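Acyl-CoA thioesterase II (Mycobacterium avium subsp. paratuberculosis, PDB 4R9Z) probably hydrolyses fatty acyl-CoA thioesters to free fatty acids and coenzyme A, as a double hot-dog thioesterase. Local coordinates at residues D71-L83 against R92-M104. Residues are numbered along the deposited sequence; the frame is centred on the assembly and turned at random.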
loop_
_atom_site.group_PDB
_atom_site.type_symbol
_atom_site.label_atom_id
_atom_site.label_comp_id
_atom_site.label_asym_id
_atom_site.label_seq_id
_atom_site.Cartn_x
_atom_site.Cartn_y
_atom_site.Cartn_z
ATOM N N ASP B 71 3.067 24.104 -2.717
ATOM C CA ASP B 71 3.361 25.390 -2.101
ATOM C C ASP B 71 2.400 25.612 -0.935
ATOM O O ASP B 71 1.212 25.839 -1.153
ATOM C CB ASP B 71 3.230 26.510 -3.137
ATOM C CG ASP B 71 3.762 27.842 -2.640
ATOM O OD1 ASP B 71 3.894 28.021 -1.411
ATOM O OD2 ASP B 71 4.034 28.719 -3.487
ATOM N N SER B 72 2.906 25.579 0.295
ATOM C CA SER B 72 2.027 25.689 1.460
ATOM C C SER B 72 1.450 27.091 1.670
ATOM O O SER B 72 0.677 27.306 2.602
ATOM C CB SER B 72 2.752 25.229 2.728
ATOM O OG SER B 72 3.936 25.963 2.946
ATOM N N ARG B 73 1.808 28.040 0.812
ATOM C CA ARG B 73 1.257 29.390 0.925
ATOM C C ARG B 73 -0.056 29.509 0.157
ATOM O O ARG B 73 -0.813 30.460 0.347
ATOM C CB ARG B 73 2.254 30.430 0.419
ATOM C CG ARG B 73 3.547 30.480 1.209
ATOM C CD ARG B 73 4.599 31.299 0.480
ATOM N NE ARG B 73 4.937 30.713 -0.815
ATOM C CZ ARG B 73 5.779 31.258 -1.687
ATOM N NH1 ARG B 73 6.379 32.406 -1.405
ATOM N NH2 ARG B 73 6.023 30.653 -2.840
ATOM N N GLN B 74 -0.318 28.541 -0.712
ATOM C CA GLN B 74 -1.584 28.486 -1.427
ATOM C C GLN B 74 -2.376 27.267 -0.963
ATOM O O GLN B 74 -1.793 26.240 -0.615
ATOM C CB GLN B 74 -1.346 28.432 -2.937
ATOM C CG GLN B 74 -0.434 29.531 -3.463
ATOM C CD GLN B 74 -1.036 30.922 -3.328
ATOM O OE1 GLN B 74 -0.517 31.765 -2.596
ATOM N NE2 GLN B 74 -2.129 31.170 -4.043
ATOM N N PRO B 75 -3.711 27.379 -0.939
ATOM C CA PRO B 75 -4.558 26.257 -0.520
ATOM C C PRO B 75 -4.572 25.144 -1.567
ATOM O O PRO B 75 -4.034 25.332 -2.657
ATOM C CB PRO B 75 -5.944 26.892 -0.369
ATOM C CG PRO B 75 -5.907 28.106 -1.222
ATOM C CD PRO B 75 -4.492 28.594 -1.227
ATOM N N VAL B 76 -5.195 24.014 -1.243
ATOM C CA VAL B 76 -5.204 22.852 -2.128
ATOM C C VAL B 76 -6.621 22.395 -2.491
ATOM O O VAL B 76 -7.479 22.257 -1.618
ATOM C CB VAL B 76 -4.445 21.671 -1.473
ATOM C CG1 VAL B 76 -4.588 20.396 -2.298
ATOM C CG2 VAL B 76 -2.981 22.037 -1.250
ATOM N N ASP B 77 -6.852 22.138 -3.777
ATOM C CA ASP B 77 -8.151 21.653 -4.243
ATOM C C ASP B 77 -8.196 20.132 -4.269
ATOM O O ASP B 77 -7.391 19.498 -4.955
ATOM C CB ASP B 77 -8.467 22.179 -5.647
ATOM C CG ASP B 77 -8.414 23.691 -5.739
ATOM O OD1 ASP B 77 -8.913 24.372 -4.818
ATOM O OD2 ASP B 77 -7.872 24.199 -6.744
ATOM N N PHE B 78 -9.152 19.552 -3.549
ATOM C CA PHE B 78 -9.329 18.104 -3.550
ATOM C C PHE B 78 -10.553 17.688 -4.353
ATOM O O PHE B 78 -11.679 18.048 -4.012
ATOM C CB PHE B 78 -9.464 17.569 -2.124
ATOM C CG PHE B 78 -8.259 17.808 -1.264
ATOM C CD1 PHE B 78 -8.078 19.019 -0.617
ATOM C CD2 PHE B 78 -7.310 16.812 -1.090
ATOM C CE1 PHE B 78 -6.974 19.232 0.177
ATOM C CE2 PHE B 78 -6.201 17.022 -0.296
ATOM C CZ PHE B 78 -6.033 18.233 0.337
ATOM N N GLU B 79 -10.332 16.924 -5.418
ATOM C CA GLU B 79 -11.434 16.319 -6.157
ATOM C C GLU B 79 -11.612 14.866 -5.739
ATOM O O GLU B 79 -10.652 14.096 -5.723
ATOM C CB GLU B 79 -11.202 16.399 -7.669
ATOM C CG GLU B 79 -12.316 15.738 -8.483
ATOM C CD GLU B 79 -11.991 15.605 -9.964
ATOM O OE1 GLU B 79 -10.807 15.747 -10.343
ATOM O OE2 GLU B 79 -12.926 15.332 -10.749
ATOM N N VAL B 80 -12.844 14.497 -5.397
ATOM C CA VAL B 80 -13.174 13.121 -5.033
ATOM C C VAL B 80 -13.946 12.429 -6.154
ATOM O O VAL B 80 -14.783 13.045 -6.816
ATOM C CB VAL B 80 -14.003 13.059 -3.737
ATOM C CG1 VAL B 80 -14.261 11.618 -3.329
ATOM C CG2 VAL B 80 -13.308 13.814 -2.623
ATOM N N VAL B 81 -13.637 11.155 -6.381
ATOM C CA VAL B 81 -14.313 10.358 -7.395
ATOM C C VAL B 81 -14.848 9.053 -6.794
ATOM O O VAL B 81 -14.159 8.385 -6.029
ATOM C CB VAL B 81 -13.376 10.052 -8.579
ATOM C CG1 VAL B 81 -14.015 9.054 -9.535
ATOM C CG2 VAL B 81 -13.021 11.339 -9.308
ATOM N N ASP B 82 -16.096 8.723 -7.111
ATOM C CA ASP B 82 -16.743 7.512 -6.621
ATOM C C ASP B 82 -16.306 6.286 -7.433
ATOM O O ASP B 82 -16.758 6.083 -8.554
ATOM C CB ASP B 82 -18.269 7.691 -6.671
ATOM C CG ASP B 82 -19.035 6.438 -6.269
ATOM O OD1 ASP B 82 -18.456 5.541 -5.625
ATOM O OD2 ASP B 82 -20.238 6.357 -6.587
ATOM N N LEU B 83 -15.400 5.495 -6.865
ATOM C CA LEU B 83 -14.911 4.264 -7.485
ATOM C C LEU B 83 -15.870 3.111 -7.257
ATOM O O LEU B 83 -16.046 2.251 -8.120
ATOM C CB LEU B 83 -13.528 3.895 -6.951
ATOM C CG LEU B 83 -12.453 4.961 -7.149
ATOM C CD1 LEU B 83 -11.122 4.469 -6.611
ATOM C CD2 LEU B 83 -12.349 5.341 -8.616
ATOM N N ARG B 92 -13.010 5.356 -2.932
ATOM C CA ARG B 92 -12.854 6.717 -3.435
ATOM C C ARG B 92 -11.486 6.953 -4.049
ATOM O O ARG B 92 -10.499 6.347 -3.640
ATOM C CB ARG B 92 -13.097 7.738 -2.321
ATOM C CG ARG B 92 -14.472 7.640 -1.689
ATOM C CD ARG B 92 -15.549 8.038 -2.680
ATOM N NE ARG B 92 -16.870 8.064 -2.063
ATOM C CZ ARG B 92 -17.789 7.127 -2.258
ATOM N NH1 ARG B 92 -17.523 6.104 -3.054
ATOM N NH2 ARG B 92 -18.969 7.211 -1.663
ATOM N N ARG B 93 -11.447 7.830 -5.046
ATOM C CA ARG B 93 -10.204 8.401 -5.545
ATOM C C ARG B 93 -10.168 9.856 -5.106
ATOM O O ARG B 93 -11.185 10.539 -5.149
ATOM C CB ARG B 93 -10.113 8.329 -7.069
ATOM C CG ARG B 93 -8.917 9.091 -7.626
ATOM C CD ARG B 93 -8.965 9.272 -9.147
ATOM N NE ARG B 93 -9.688 8.220 -9.854
ATOM C CZ ARG B 93 -10.357 8.421 -10.988
ATOM N NH1 ARG B 93 -10.399 9.638 -11.517
ATOM N NH2 ARG B 93 -10.992 7.414 -11.586
ATOM N N VAL B 94 -9.016 10.327 -4.645
ATOM C CA VAL B 94 -8.875 11.739 -4.324
ATOM C C VAL B 94 -7.650 12.287 -5.026
ATOM O O VAL B 94 -6.559 11.739 -4.902
ATOM C CB VAL B 94 -8.758 11.994 -2.815
ATOM C CG1 VAL B 94 -8.513 13.469 -2.556
ATOM C CG2 VAL B 94 -10.015 11.532 -2.098
ATOM N N THR B 95 -7.835 13.363 -5.778
ATOM C CA THR B 95 -6.725 14.010 -6.457
ATOM C C THR B 95 -6.548 15.409 -5.885
ATOM O O THR B 95 -7.489 16.197 -5.862
ATOM C CB THR B 95 -6.946 14.067 -7.986
ATOM O OG1 THR B 95 -7.071 12.736 -8.502
ATOM C CG2 THR B 95 -5.772 14.730 -8.670
ATOM N N ALA B 96 -5.353 15.702 -5.381
ATOM C CA ALA B 96 -5.081 17.020 -4.814
ATOM C C ALA B 96 -4.330 17.890 -5.813
ATOM O O ALA B 96 -3.312 17.483 -6.363
ATOM C CB ALA B 96 -4.298 16.898 -3.533
ATOM N N ARG B 97 -4.837 19.097 -6.029
ATOM C CA ARG B 97 -4.247 19.997 -7.007
ATOM C C ARG B 97 -3.972 21.393 -6.477
ATOM O O ARG B 97 -4.678 21.900 -5.606
ATOM C CB ARG B 97 -5.149 20.125 -8.232
ATOM C CG ARG B 97 -5.287 18.887 -9.084
ATOM C CD ARG B 97 -6.268 19.173 -10.201
ATOM N NE ARG B 97 -6.377 18.081 -11.159
ATOM C CZ ARG B 97 -7.323 17.149 -11.130
ATOM N NH1 ARG B 97 -8.253 17.166 -10.177
ATOM N NH2 ARG B 97 -7.333 16.200 -12.057
ATOM N N GLN B 98 -2.920 21.993 -7.017
ATOM C CA GLN B 98 -2.691 23.425 -6.928
ATOM C C GLN B 98 -2.605 23.908 -8.358
ATOM O O GLN B 98 -1.660 23.575 -9.073
ATOM C CB GLN B 98 -1.428 23.751 -6.150
ATOM C CG GLN B 98 -1.683 24.100 -4.708
ATOM C CD GLN B 98 -0.398 24.238 -3.931
ATOM O OE1 GLN B 98 0.682 23.942 -4.442
ATOM N NE2 GLN B 98 -0.507 24.665 -2.679
ATOM N N ASP B 99 -3.604 24.685 -8.765
ATOM C CA ASP B 99 -3.793 25.072 -10.159
ATOM C C ASP B 99 -3.886 23.834 -11.052
ATOM O O ASP B 99 -4.709 22.955 -10.807
ATOM C CB ASP B 99 -2.672 26.004 -10.630
ATOM C CG ASP B 99 -3.045 27.472 -10.501
ATOM O OD1 ASP B 99 -2.851 28.054 -9.411
ATOM O OD2 ASP B 99 -3.540 28.045 -11.495
ATOM N N ASP B 100 -3.054 23.760 -12.082
ATOM C CA ASP B 100 -3.128 22.645 -13.022
ATOM C C ASP B 100 -2.260 21.476 -12.562
ATOM O O ASP B 100 -2.302 20.384 -13.130
ATOM C CB ASP B 100 -2.669 23.107 -14.405
ATOM C CG ASP B 100 -3.442 24.310 -14.903
ATOM O OD1 ASP B 100 -4.646 24.425 -14.591
ATOM O OD2 ASP B 100 -2.833 25.155 -15.591
ATOM N N LYS B 101 -1.485 21.727 -11.513
ATOM C CA LYS B 101 -0.559 20.754 -10.950
ATOM C C LYS B 101 -1.193 19.718 -10.024
ATOM O O LYS B 101 -1.884 20.072 -9.072
ATOM C CB LYS B 101 0.536 21.506 -10.193
ATOM C CG LYS B 101 1.845 20.763 -10.029
ATOM C CD LYS B 101 2.833 21.609 -9.238
ATOM C CE LYS B 101 3.095 22.937 -9.937
ATOM N NZ LYS B 101 3.714 23.939 -9.024
ATOM N N ILE B 102 -0.951 18.439 -10.316
ATOM C CA ILE B 102 -1.379 17.341 -9.449
ATOM C C ILE B 102 -0.306 17.070 -8.392
ATOM O O ILE B 102 0.811 16.690 -8.725
ATOM C CB ILE B 102 -1.641 16.048 -10.246
ATOM C CG1 ILE B 102 -2.778 16.246 -11.243
ATOM C CG2 ILE B 102 -1.983 14.903 -9.314
ATOM C CD1 ILE B 102 -2.975 15.062 -12.171
ATOM N N LEU B 103 -0.645 17.255 -7.121
ATOM C CA LEU B 103 0.330 17.116 -6.046
ATOM C C LEU B 103 0.354 15.690 -5.523
ATOM O O LEU B 103 1.418 15.107 -5.305
ATOM C CB LEU B 103 0.025 18.079 -4.897
ATOM C CG LEU B 103 -0.182 19.549 -5.247
ATOM C CD1 LEU B 103 -0.547 20.329 -3.997
ATOM C CD2 LEU B 103 1.055 20.124 -5.914
ATOM N N MET B 104 -0.833 15.140 -5.306
ATOM C CA MET B 104 -0.953 13.764 -4.861
ATOM C C MET B 104 -2.226 13.132 -5.392
ATOM O O MET B 104 -3.180 13.826 -5.748
ATOM C CB MET B 104 -0.916 13.674 -3.327
ATOM C CG MET B 104 -2.011 14.427 -2.594
ATOM S SD MET B 104 -2.859 13.461 -1.316
ATOM C CE MET B 104 -3.953 12.488 -2.330
#
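D77, E79 and V81 pair with R97, T95 and R93 through reciprocal backbone hydrogen bonds, six in all, joining strands 76-82 and 92-98 as antiparallel neighbours at 160°. Between them lie the non-hydrogen-bonded pairs F78–A96, V80–V94 and D82–R92. Beyond the last bridge the side-chain amide of Q98 takes over and ties down the turn D71–Q74: OE1 receives D71 N on a lone pair at 2.9 Å, while NE2 donates to D71 O and, weakly, to Q74 O. D71 O also accepts from Q74 N, the two donors arriving from opposite faces of its plane.

Two salt bridges link the strands on opposite sides. The extended chain of R97 runs alongside E79, and NH1 meets OE1 on its anti side at 2.9 Å, the carboxylate and guanidinium planes 43° apart; T95 CG2 sits over the centre of that guanidinium. R92, bent at CB–CG (chi2 -67°), brings NH1 to D82 OD1 at 2.8 Å, and its NH2 pairs with E85. V81 CG1 covers one face of the R93 guanidinium, whose NE bridges to E105 of the second subunit.

Apolar contacts gather on the F78 side: V94 CG1 meets the ring edge at CD2 (3.8 Å), V76 CG1 touches A96 CB at 3.7 Å, and helix 39-52 packs against F78 and V94. L103 and M104 face A96 in a classic beta bulge, after the type II' turn Q98–K101. This is the hairpin 76-85/89-98 of the N-terminal hot-dog domain, its strands laid against the central helix.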